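Local atomic coordinates of POP2 (Saccharomyces cerevisiae, PDB entry 1UOC), a protein that is a probably catalytic 3'-exoribonuclease component of the CCR4-NOT mRNA deadenylase, degrading poly(A) with release of 5'-AMP, and in vitro also poly(U) and poly(C). Residues K21-L24 with Y25-A29; D137-E140 with F141-L145; L167-L170 with I171-M175; W188-H191 with Q192-N196. One frame throughout, in Å; residues are numbered along the deposited sequence.

Interaction 1. Residues K21-L24 with Y25-A29; sequences KSNL and YSEFA
The carbonyls of Asn23 and Leu24 start helix 24-34, with Glu27 N donating to Asn23 O at 3.0 Å and Phe28 N to Leu24 O at 3.2 Å. This is the N-terminal first turn of a helix, with Asn23 in the N-cap position, although its side chain makes no capping bond. Its amide turns back instead, OD1 accepting from Trp20 N and ND2 donating to Asp18 O. Asn23 O takes a second donor, Ser26 OG at 3.1 Å, from 41° above the carbonyl plane and on the same face as Glu27 N. Serine suits this place because its hydroxyl, set between its own backbone N and carbonyl carbon (chi1 52°), is short enough to fold back one turn. A water accepts from Ser26 N and donates to Ser22 O. Glu27, bent at chi2, carries OE1 to 3.6 Å from Asn23 ND2, with the carboxylate and amide planes 78° apart; the carboxylate is fixed by a salt bridge to Arg17 and a hydrogen bond from Trp100 NE1. Leu24 and Phe28 lie side by side and present an apolar surface to helix 138-146. Between them, Leu24 CD1 rests 3.9 Å from Phe28 CD1.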
loop_
_atom_site.group_PDB
_atom_site.type_symbol
_atom_site.label_atom_id
_atom_site.label_comp_id
_atom_site.label_asym_id
_atom_site.label_seq_id
_atom_site.Cartn_x
_atom_site.Cartn_y
_atom_site.Cartn_z
ATOM N N LYS A 21 -6.616 4.824 18.014
ATOM C CA LYS A 21 -7.197 6.153 18.169
ATOM C C LYS A 21 -6.344 7.039 19.083
ATOM O O LYS A 21 -6.250 8.249 18.875
ATOM C CB LYS A 21 -8.623 6.043 18.729
ATOM C CG LYS A 21 -9.395 7.363 18.773
ATOM C CD LYS A 21 -10.832 7.158 19.280
ATOM C CE LYS A 21 -11.592 8.492 19.408
ATOM N NZ LYS A 21 -11.846 9.162 18.090
ATOM N N SER A 22 -5.710 6.430 20.081
ATOM C CA SER A 22 -4.881 7.168 21.034
ATOM C C SER A 22 -3.660 7.890 20.446
ATOM O O SER A 22 -3.367 9.006 20.853
ATOM C CB SER A 22 -4.420 6.242 22.166
ATOM O OG SER A 22 -3.653 5.158 21.665
ATOM N N ASN A 23 -2.950 7.272 19.501
ATOM C CA ASN A 23 -1.769 7.920 18.926
ATOM C C ASN A 23 -1.899 8.311 17.454
ATOM O O ASN A 23 -0.909 8.639 16.807
ATOM C CB ASN A 23 -0.536 7.034 19.125
ATOM C CG ASN A 23 -0.686 5.674 18.483
ATOM O OD1 ASN A 23 -1.801 5.197 18.283
ATOM N ND2 ASN A 23 0.443 5.031 18.172
ATOM N N LEU A 24 -3.124 8.307 16.939
ATOM C CA LEU A 24 -3.382 8.670 15.549
ATOM C C LEU A 24 -2.807 10.033 15.135
ATOM O O LEU A 24 -2.081 10.128 14.147
ATOM C CB LEU A 24 -4.891 8.658 15.272
ATOM C CG LEU A 24 -5.336 9.027 13.850
ATOM C CD1 LEU A 24 -4.649 8.124 12.831
ATOM C CD2 LEU A 24 -6.842 8.886 13.739
ATOM N N TYR A 25 -3.124 11.085 15.883
ATOM C CA TYR A 25 -2.643 12.422 15.536
ATOM C C TYR A 25 -1.149 12.643 15.699
ATOM O O TYR A 25 -0.513 13.244 14.837
ATOM C CB TYR A 25 -3.417 13.478 16.319
ATOM C CG TYR A 25 -4.845 13.582 15.855
ATOM C CD1 TYR A 25 -5.721 12.511 16.006
ATOM C CD2 TYR A 25 -5.307 14.725 15.204
ATOM C CE1 TYR A 25 -7.016 12.564 15.519
ATOM C CE2 TYR A 25 -6.603 14.794 14.707
ATOM C CZ TYR A 25 -7.451 13.706 14.870
ATOM O OH TYR A 25 -8.733 13.752 14.383
ATOM N N SER A 26 -0.578 12.138 16.782
ATOM C CA SER A 26 0.848 12.304 16.997
ATOM C C SER A 26 1.658 11.565 15.932
ATOM O O SER A 26 2.707 12.047 15.501
ATOM C CB SER A 26 1.232 11.822 18.400
ATOM O OG SER A 26 0.763 10.516 18.634
ATOM N N GLU A 27 1.174 10.406 15.491
ATOM C CA GLU A 27 1.893 9.654 14.456
ATOM C C GLU A 27 1.805 10.378 13.121
ATOM O O GLU A 27 2.755 10.363 12.333
ATOM C CB GLU A 27 1.343 8.229 14.316
ATOM C CG GLU A 27 1.546 7.390 15.565
ATOM C CD GLU A 27 2.999 7.312 16.011
ATOM O OE1 GLU A 27 3.224 7.024 17.206
ATOM O OE2 GLU A 27 3.919 7.519 15.186
ATOM N N PHE A 28 0.666 11.017 12.863
ATOM C CA PHE A 28 0.528 11.750 11.623
ATOM C C PHE A 28 1.381 13.011 11.667
ATOM O O PHE A 28 1.766 13.547 10.628
ATOM C CB PHE A 28 -0.926 12.102 11.344
ATOM C CG PHE A 28 -1.514 11.308 10.221
ATOM C CD1 PHE A 28 -2.286 10.184 10.474
ATOM C CD2 PHE A 28 -1.198 11.622 8.898
ATOM C CE1 PHE A 28 -2.730 9.377 9.425
ATOM C CE2 PHE A 28 -1.635 10.823 7.848
ATOM C CZ PHE A 28 -2.405 9.694 8.115
ATOM N N ALA A 29 1.693 13.478 12.872
ATOM C CA ALA A 29 2.542 14.662 13.007
ATOM C C ALA A 29 3.954 14.249 12.571
ATOM O O ALA A 29 4.646 15.005 11.890
ATOM C CB ALA A 29 2.544 15.153 14.448
HETATM O O HOH W 1 -2.410 11.474 19.439
#

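Interaction 2. Residues D137-E140 with F141-L145; sequences DVFE and FSQLL
Phe139 O is gripped by two donors, Gln143 N at 2.9 Å and Ser142 OG at 3.0 Å, both arriving from the same face of its carbonyl plane. The serine hydroxyl therefore spends its proton on the helix backbone, which lets a small polar residue sit in a buried position. On the same turn the side chains of Phe139 and Gln143 run side by side in the same direction. Phe139 CZ lies 3.7 Å from Gln143 OE1, the ring and amide planes inclined at 60°; both chains start with CG anti to the backbone N, and a bend at chi2 (61°) brings the amide of Gln143 alongside the ring. Phe141 N, Ser142 N and Leu144 N bond in turn to the carbonyls of Asp137, Val138 and Glu140, as in a regular alpha-helix. The motif at its start is an N-cap: Asp137 OD1 accepts from Glu140 N at 3.0 Å through the anti lone pair, a task for which aspartate has the right reach. Farther out, Glu140 OE2 is hydrogen-bonded with Tyr25 OH, which ties this helix to helix 24-34. Phe141 enters an aromatic cluster where its ring meets those of Phe102 and Phe104 edge to face. Leu144 keeps CG 3.5 Å from Glu140 O and packs against Leu24 and Phe28, while Val138 and Ser142 touch Ile173 of helix 165-174.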
loop_
_atom_site.group_PDB
_atom_site.type_symbol
_atom_site.label_atom_id
_atom_site.label_comp_id
_atom_site.label_asym_id
_atom_site.label_seq_id
_atom_site.Cartn_x
_atom_site.Cartn_y
_atom_site.Cartn_z
ATOM N N ASP A 137 -11.239 5.869 13.635
ATOM C CA ASP A 137 -12.362 6.171 12.756
ATOM C C ASP A 137 -11.845 6.482 11.352
ATOM O O ASP A 137 -11.008 7.373 11.170
ATOM C CB ASP A 137 -13.159 7.347 13.338
ATOM C CG ASP A 137 -14.250 7.825 12.413
ATOM O OD1 ASP A 137 -13.963 8.690 11.557
ATOM O OD2 ASP A 137 -15.392 7.329 12.536
ATOM N N VAL A 138 -12.353 5.758 10.358
ATOM C CA VAL A 138 -11.885 5.938 8.990
ATOM C C VAL A 138 -12.018 7.339 8.399
ATOM O O VAL A 138 -11.161 7.748 7.626
ATOM C CB VAL A 138 -12.519 4.895 8.015
ATOM C CG1 VAL A 138 -13.884 5.348 7.544
ATOM C CG2 VAL A 138 -11.597 4.682 6.829
ATOM N N PHE A 139 -13.063 8.088 8.736
ATOM C CA PHE A 139 -13.174 9.441 8.186
ATOM C C PHE A 139 -12.074 10.346 8.758
ATOM O O PHE A 139 -11.471 11.144 8.038
ATOM C CB PHE A 139 -14.537 10.071 8.496
ATOM C CG PHE A 139 -14.646 11.502 8.033
ATOM C CD1 PHE A 139 -14.753 11.799 6.677
ATOM C CD2 PHE A 139 -14.562 12.559 8.943
ATOM C CE1 PHE A 139 -14.772 13.126 6.230
ATOM C CE2 PHE A 139 -14.579 13.895 8.501
ATOM C CZ PHE A 139 -14.682 14.174 7.148
ATOM N N GLU A 140 -11.828 10.221 10.058
ATOM C CA GLU A 140 -10.812 11.013 10.739
ATOM C C GLU A 140 -9.454 10.730 10.122
ATOM O O GLU A 140 -8.645 11.639 9.930
ATOM C CB GLU A 140 -10.787 10.655 12.226
ATOM C CG GLU A 140 -10.703 11.849 13.154
ATOM C CD GLU A 140 -10.870 11.467 14.620
ATOM O OE1 GLU A 140 -11.927 10.894 14.973
ATOM O OE2 GLU A 140 -9.946 11.743 15.420
ATOM N N PHE A 141 -9.218 9.453 9.817
ATOM C CA PHE A 141 -7.970 9.013 9.207
ATOM C C PHE A 141 -7.819 9.621 7.824
ATOM O O PHE A 141 -6.766 10.164 7.496
ATOM C CB PHE A 141 -7.933 7.480 9.082
ATOM C CG PHE A 141 -6.791 6.963 8.235
ATOM C CD1 PHE A 141 -5.527 6.749 8.791
ATOM C CD2 PHE A 141 -6.966 6.748 6.864
ATOM C CE1 PHE A 141 -4.454 6.333 7.999
ATOM C CE2 PHE A 141 -5.903 6.333 6.065
ATOM C CZ PHE A 141 -4.639 6.128 6.639
ATOM N N SER A 142 -8.873 9.536 7.014
ATOM C CA SER A 142 -8.807 10.061 5.656
ATOM C C SER A 142 -8.547 11.561 5.671
ATOM O O SER A 142 -7.825 12.080 4.825
ATOM C CB SER A 142 -10.101 9.740 4.886
ATOM O OG SER A 142 -11.094 10.734 5.069
ATOM N N GLN A 143 -9.126 12.258 6.639
ATOM C CA GLN A 143 -8.930 13.698 6.731
ATOM C C GLN A 143 -7.451 13.986 7.020
ATOM O O GLN A 143 -6.859 14.870 6.415
ATOM C CB GLN A 143 -9.818 14.284 7.829
ATOM C CG GLN A 143 -9.921 15.804 7.792
ATOM C CD GLN A 143 -10.525 16.324 6.491
ATOM O OE1 GLN A 143 -11.627 15.920 6.094
ATOM N NE2 GLN A 143 -9.807 17.228 5.823
ATOM N N LEU A 144 -6.855 13.235 7.943
ATOM C CA LEU A 144 -5.447 13.428 8.263
ATOM C C LEU A 144 -4.556 13.108 7.049
ATOM O O LEU A 144 -3.504 13.733 6.845
ATOM C CB LEU A 144 -5.061 12.552 9.453
ATOM C CG LEU A 144 -5.537 13.063 10.818
ATOM C CD1 LEU A 144 -5.132 12.105 11.948
ATOM C CD2 LEU A 144 -4.928 14.427 11.056
ATOM N N LEU A 145 -4.988 12.146 6.240
ATOM C CA LEU A 145 -4.238 11.750 5.054
ATOM C C LEU A 145 -4.285 12.851 4.003
ATOM O O LEU A 145 -3.300 13.111 3.322
ATOM C CB LEU A 145 -4.812 10.465 4.462
ATOM C CG LEU A 145 -4.071 9.951 3.231
ATOM C CD1 LEU A 145 -2.608 9.737 3.581
ATOM C CD2 LEU A 145 -4.688 8.653 2.735
#

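Interaction 3. Residues L167-L170 with I171-M175; sequences LGFL and INILM
Ile173 reaches back one turn of helix 165-174 to Phe169 and Leu170, and its atoms touch both. CB stands 3.9 Å from Leu170 O. From there CG1, placed between the backbone N and the carbonyl carbon (chi1 62°), is pressed to 2.9 Å from the same Leu170 O, a tight fit. The other branch, CG2, meets the Phe169 ring obliquely, also closely, at 3.2 Å from CE1. At the tip, CD1 sits 3.6 Å from Phe169 CZ and 3.9 Å from Leu170 CD2, so this methyl bridges the aromatic and the aliphatic partner. The beta-branched side chain suits its place because one arm leans on the Phe169 ring while the other passes Leu170 O and ends between that ring and Leu170 CD2. An alanine here would lose both arms and would probably leave the Phe169 ring and Leu170 CD2 without their shared partner. Beneath the side chains the backbone is firmly bonded: Ile171 N donates to Leu167 O at 2.7 Å and Leu174 N to Leu170 O at 2.8 Å. The Phe169 ring also meets that of Phe47 edge to face. Asp166, a predicted catalytic metal ligand, immediately precedes this segment. Since the side chains that meet here are all hydrocarbon, their cohesion rests on shape and on exclusion of water, and at Leu167, Leu170 and Ile171 the same apolar character suits the bound xenon they touch.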
loop_
_atom_site.group_PDB
_atom_site.type_symbol
_atom_site.label_atom_id
_atom_site.label_comp_id
_atom_site.label_asym_id
_atom_site.label_seq_id
_atom_site.Cartn_x
_atom_site.Cartn_y
_atom_site.Cartn_z
ATOM N N LEU A 167 -6.168 1.677 -4.087
ATOM C CA LEU A 167 -6.473 3.020 -4.570
ATOM C C LEU A 167 -7.983 3.211 -4.636
ATOM O O LEU A 167 -8.506 4.264 -4.271
ATOM C CB LEU A 167 -5.855 3.222 -5.951
ATOM C CG LEU A 167 -4.371 3.603 -5.967
ATOM C CD1 LEU A 167 -3.640 2.976 -4.793
ATOM C CD2 LEU A 167 -3.756 3.186 -7.294
ATOM N N GLY A 168 -8.683 2.184 -5.104
ATOM C CA GLY A 168 -10.129 2.263 -5.172
ATOM C C GLY A 168 -10.615 2.691 -3.804
ATOM O O GLY A 168 -11.324 3.688 -3.672
ATOM N N PHE A 169 -10.212 1.936 -2.784
ATOM C CA PHE A 169 -10.570 2.228 -1.401
ATOM C C PHE A 169 -10.123 3.637 -0.982
ATOM O O PHE A 169 -10.946 4.446 -0.555
ATOM C CB PHE A 169 -9.944 1.180 -0.473
ATOM C CG PHE A 169 -9.660 1.685 0.921
ATOM C CD1 PHE A 169 -10.691 2.163 1.731
ATOM C CD2 PHE A 169 -8.355 1.713 1.405
ATOM C CE1 PHE A 169 -10.420 2.665 3.008
ATOM C CE2 PHE A 169 -8.074 2.205 2.665
ATOM C CZ PHE A 169 -9.105 2.686 3.476
ATOM N N LEU A 170 -8.826 3.924 -1.098
ATOM C CA LEU A 170 -8.302 5.242 -0.736
ATOM C C LEU A 170 -9.137 6.365 -1.335
ATOM O O LEU A 170 -9.560 7.280 -0.627
ATOM C CB LEU A 170 -6.847 5.404 -1.196
ATOM C CG LEU A 170 -5.753 5.057 -0.184
ATOM C CD1 LEU A 170 -4.386 5.451 -0.735
ATOM C CD2 LEU A 170 -6.025 5.798 1.116
ATOM N N ILE A 171 -9.362 6.297 -2.644
ATOM C CA ILE A 171 -10.157 7.300 -3.335
ATOM C C ILE A 171 -11.564 7.336 -2.746
ATOM O O ILE A 171 -12.151 8.401 -2.588
ATOM C CB ILE A 171 -10.245 6.996 -4.863
ATOM C CG1 ILE A 171 -9.480 8.058 -5.647
ATOM C CG2 ILE A 171 -11.704 6.965 -5.332
ATOM C CD1 ILE A 171 -9.657 7.938 -7.135
ATOM N N ASN A 172 -12.097 6.165 -2.423
ATOM C CA ASN A 172 -13.443 6.053 -1.872
ATOM C C ASN A 172 -13.614 6.804 -0.548
ATOM O O ASN A 172 -14.673 7.378 -0.281
ATOM C CB ASN A 172 -13.798 4.582 -1.664
ATOM C CG ASN A 172 -15.267 4.376 -1.365
ATOM O OD1 ASN A 172 -15.640 3.460 -0.635
ATOM N ND2 ASN A 172 -16.111 5.223 -1.938
ATOM N N ILE A 173 -12.576 6.789 0.282
ATOM C CA ILE A 173 -12.634 7.468 1.570
ATOM C C ILE A 173 -12.238 8.934 1.439
ATOM O O ILE A 173 -12.852 9.808 2.051
ATOM C CB ILE A 173 -11.720 6.789 2.615
ATOM C CG1 ILE A 173 -10.261 6.843 2.168
ATOM C CG2 ILE A 173 -12.147 5.354 2.813
ATOM C CD1 ILE A 173 -9.281 6.291 3.195
ATOM N N LEU A 174 -11.217 9.201 0.632
ATOM C CA LEU A 174 -10.748 10.569 0.419
ATOM C C LEU A 174 -11.815 11.452 -0.212
ATOM O O LEU A 174 -11.819 12.666 -0.016
ATOM C CB LEU A 174 -9.502 10.579 -0.472
ATOM C CG LEU A 174 -8.175 10.147 0.150
ATOM C CD1 LEU A 174 -7.119 10.013 -0.941
ATOM C CD2 LEU A 174 -7.749 11.170 1.197
ATOM N N MET A 175 -12.715 10.842 -0.975
ATOM C CA MET A 175 -13.774 11.592 -1.639
ATOM C C MET A 175 -15.058 11.604 -0.821
ATOM O O MET A 175 -15.144 10.949 0.222
ATOM C CB MET A 175 -14.045 11.018 -3.037
ATOM C CG MET A 175 -12.883 11.198 -4.012
ATOM S SD MET A 175 -13.272 10.730 -5.716
ATOM C CE MET A 175 -14.245 12.133 -6.214
#

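Interaction 4. Residues W188-H191 with Q192-N196; sequences WWVH and QYMPN
With chi1 at -170° the Trp188 indole swings away from its own amide nitrogen, while Gln192 leaves beside its own N (chi1 -72°) and bends at chi2, and together these turns lay the glutamine's aliphatic part over the indole. Gln192 CG stands 3.6 Å from the centroid of the Trp188 six-membered ring, almost on the ring normal, a CH-pi contact; Gln192 NE2 follows at 3.8 Å from Trp188 CZ2. A long, flexible side chain suits this exposed indole, its CH2 covering the ring. Trp189 and Tyr193 run side by side, their planes only 25° apart but slid so that the rings barely overlap, Trp189 CE3 touching Tyr193 CE1 at 3.6 Å. A serine in place of Tyr193 would probably leave Trp189 CE3 without its aromatic neighbour and open a gap beside the bound xenon that Tyr193 touches. At the helix end Val190 CG1 meets Met194 CE at 3.8 Å, and a water links His191 ND1 with Met194 O. Pro195 has no N-H to offer His191 O, in keeping with the helix stopping here. Around the turn, Trp189, Val190 and Tyr193 pack on Ile171 of helix 165-174, Val190 and His191 on Phe197 of strand 197-199, and Met194 on Trp158 of strand 157-160.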
loop_
_atom_site.group_PDB
_atom_site.type_symbol
_atom_site.label_atom_id
_atom_site.label_comp_id
_atom_site.label_asym_id
_atom_site.label_seq_id
_atom_site.Cartn_x
_atom_site.Cartn_y
_atom_site.Cartn_z
ATOM N N TRP A 188 -8.803 9.178 -13.620
ATOM C CA TRP A 188 -8.596 10.620 -13.566
ATOM C C TRP A 188 -8.406 11.067 -12.117
ATOM O O TRP A 188 -7.442 11.747 -11.797
ATOM C CB TRP A 188 -9.791 11.367 -14.177
ATOM C CG TRP A 188 -9.533 12.840 -14.357
ATOM C CD1 TRP A 188 -8.910 13.436 -15.418
ATOM C CD2 TRP A 188 -9.827 13.891 -13.422
ATOM N NE1 TRP A 188 -8.791 14.790 -15.199
ATOM C CE2 TRP A 188 -9.343 15.098 -13.985
ATOM C CE3 TRP A 188 -10.438 13.927 -12.157
ATOM C CZ2 TRP A 188 -9.459 16.333 -13.330
ATOM C CZ3 TRP A 188 -10.551 15.162 -11.500
ATOM C CH2 TRP A 188 -10.059 16.345 -12.092
ATOM N N TRP A 189 -9.328 10.683 -11.242
ATOM C CA TRP A 189 -9.244 11.060 -9.837
ATOM C C TRP A 189 -8.003 10.506 -9.159
ATOM O O TRP A 189 -7.371 11.198 -8.360
ATOM C CB TRP A 189 -10.491 10.596 -9.082
ATOM C CG TRP A 189 -11.658 11.487 -9.288
ATOM C CD1 TRP A 189 -12.696 11.304 -10.163
ATOM C CD2 TRP A 189 -11.904 12.732 -8.625
ATOM N NE1 TRP A 189 -13.574 12.366 -10.083
ATOM C CE2 TRP A 189 -13.109 13.257 -9.149
ATOM C CE3 TRP A 189 -11.218 13.462 -7.646
ATOM C CZ2 TRP A 189 -13.648 14.479 -8.715
ATOM C CZ3 TRP A 189 -11.754 14.681 -7.215
ATOM C CH2 TRP A 189 -12.955 15.174 -7.753
ATOM N N VAL A 190 -7.667 9.258 -9.475
ATOM C CA VAL A 190 -6.491 8.613 -8.913
ATOM C C VAL A 190 -5.239 9.411 -9.265
ATOM O O VAL A 190 -4.409 9.669 -8.388
ATOM C CB VAL A 190 -6.333 7.160 -9.438
ATOM C CG1 VAL A 190 -4.955 6.615 -9.087
ATOM C CG2 VAL A 190 -7.388 6.274 -8.823
ATOM N N HIS A 191 -5.105 9.814 -10.527
ATOM C CA HIS A 191 -3.929 10.582 -10.934
ATOM C C HIS A 191 -3.899 11.946 -10.252
ATOM O O HIS A 191 -2.829 12.500 -10.030
ATOM C CB HIS A 191 -3.860 10.753 -12.461
ATOM C CG HIS A 191 -3.648 9.467 -13.206
ATOM N ND1 HIS A 191 -2.724 8.518 -12.813
ATOM C CD2 HIS A 191 -4.231 8.979 -14.328
ATOM C CE1 HIS A 191 -2.749 7.504 -13.662
ATOM N NE2 HIS A 191 -3.654 7.758 -14.591
ATOM N N GLN A 192 -5.066 12.481 -9.904
ATOM C CA GLN A 192 -5.140 13.781 -9.230
ATOM C C GLN A 192 -4.680 13.689 -7.772
ATOM O O GLN A 192 -4.001 14.585 -7.283
ATOM C CB GLN A 192 -6.571 14.336 -9.290
ATOM C CG GLN A 192 -6.999 14.821 -10.686
ATOM C CD GLN A 192 -6.010 15.822 -11.254
ATOM O OE1 GLN A 192 -5.480 16.658 -10.530
ATOM N NE2 GLN A 192 -5.758 15.741 -12.545
ATOM N N TYR A 193 -5.047 12.607 -7.081
ATOM C CA TYR A 193 -4.634 12.418 -5.689
ATOM C C TYR A 193 -3.222 11.867 -5.578
ATOM O O TYR A 193 -2.501 12.168 -4.623
ATOM C CB TYR A 193 -5.588 11.475 -4.953
ATOM C CG TYR A 193 -6.907 12.114 -4.584
ATOM C CD1 TYR A 193 -8.095 11.688 -5.167
ATOM C CD2 TYR A 193 -6.961 13.166 -3.661
ATOM C CE1 TYR A 193 -9.309 12.295 -4.846
ATOM C CE2 TYR A 193 -8.164 13.773 -3.334
ATOM C CZ TYR A 193 -9.332 13.334 -3.931
ATOM O OH TYR A 193 -10.520 13.953 -3.622
ATOM N N MET A 194 -2.825 11.056 -6.554
ATOM C CA MET A 194 -1.487 10.466 -6.547
ATOM C C MET A 194 -0.866 10.662 -7.918
ATOM O O MET A 194 -0.847 9.743 -8.745
ATOM C CB MET A 194 -1.550 8.962 -6.229
ATOM C CG MET A 194 -2.242 8.617 -4.935
ATOM S SD MET A 194 -2.107 6.864 -4.541
ATOM C CE MET A 194 -2.748 6.181 -6.029
ATOM N N PRO A 195 -0.362 11.876 -8.183
ATOM C CA PRO A 195 0.268 12.243 -9.460
ATOM C C PRO A 195 1.558 11.493 -9.787
ATOM O O PRO A 195 2.093 11.610 -10.891
ATOM C CB PRO A 195 0.493 13.753 -9.310
ATOM C CG PRO A 195 0.683 13.922 -7.809
ATOM C CD PRO A 195 -0.384 13.016 -7.248
ATOM N N ASN A 196 2.054 10.717 -8.834
ATOM C CA ASN A 196 3.299 9.981 -9.052
ATOM C C ASN A 196 3.216 8.650 -8.315
ATOM O O ASN A 196 3.395 8.595 -7.102
ATOM C CB ASN A 196 4.470 10.828 -8.524
ATOM C CG ASN A 196 5.826 10.269 -8.897
ATOM O OD1 ASN A 196 5.937 9.203 -9.502
ATOM N ND2 ASN A 196 6.874 10.992 -8.527
HETATM O O HOH W 2 -0.443 9.222 -11.457
#

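In the fold
Interactions 1 to 4 follow one another along the chain without overlap, each on, or at the start of, a different helix: 24-34, 138-146, 165-174 and 183-193. Successive centres are about 11 Å apart between 1 and 2, between 2 and 3 and between 3 and 4, and each of these pairs touches, whereas the centres of 1 and 4 lie about 26 Å apart. Leu144 joins helix 138-146 to helix 24-34, Leu145 meets Leu170 of helix 165-174, and Ile171 and Met175 meet Trp189 of helix 183-193. These helices accompany a mixed six-stranded sheet in this RNase D (DEDD) domain. Their packing thus passes through helix 165-174, which carries Asp166, a predicted catalytic metal ligand.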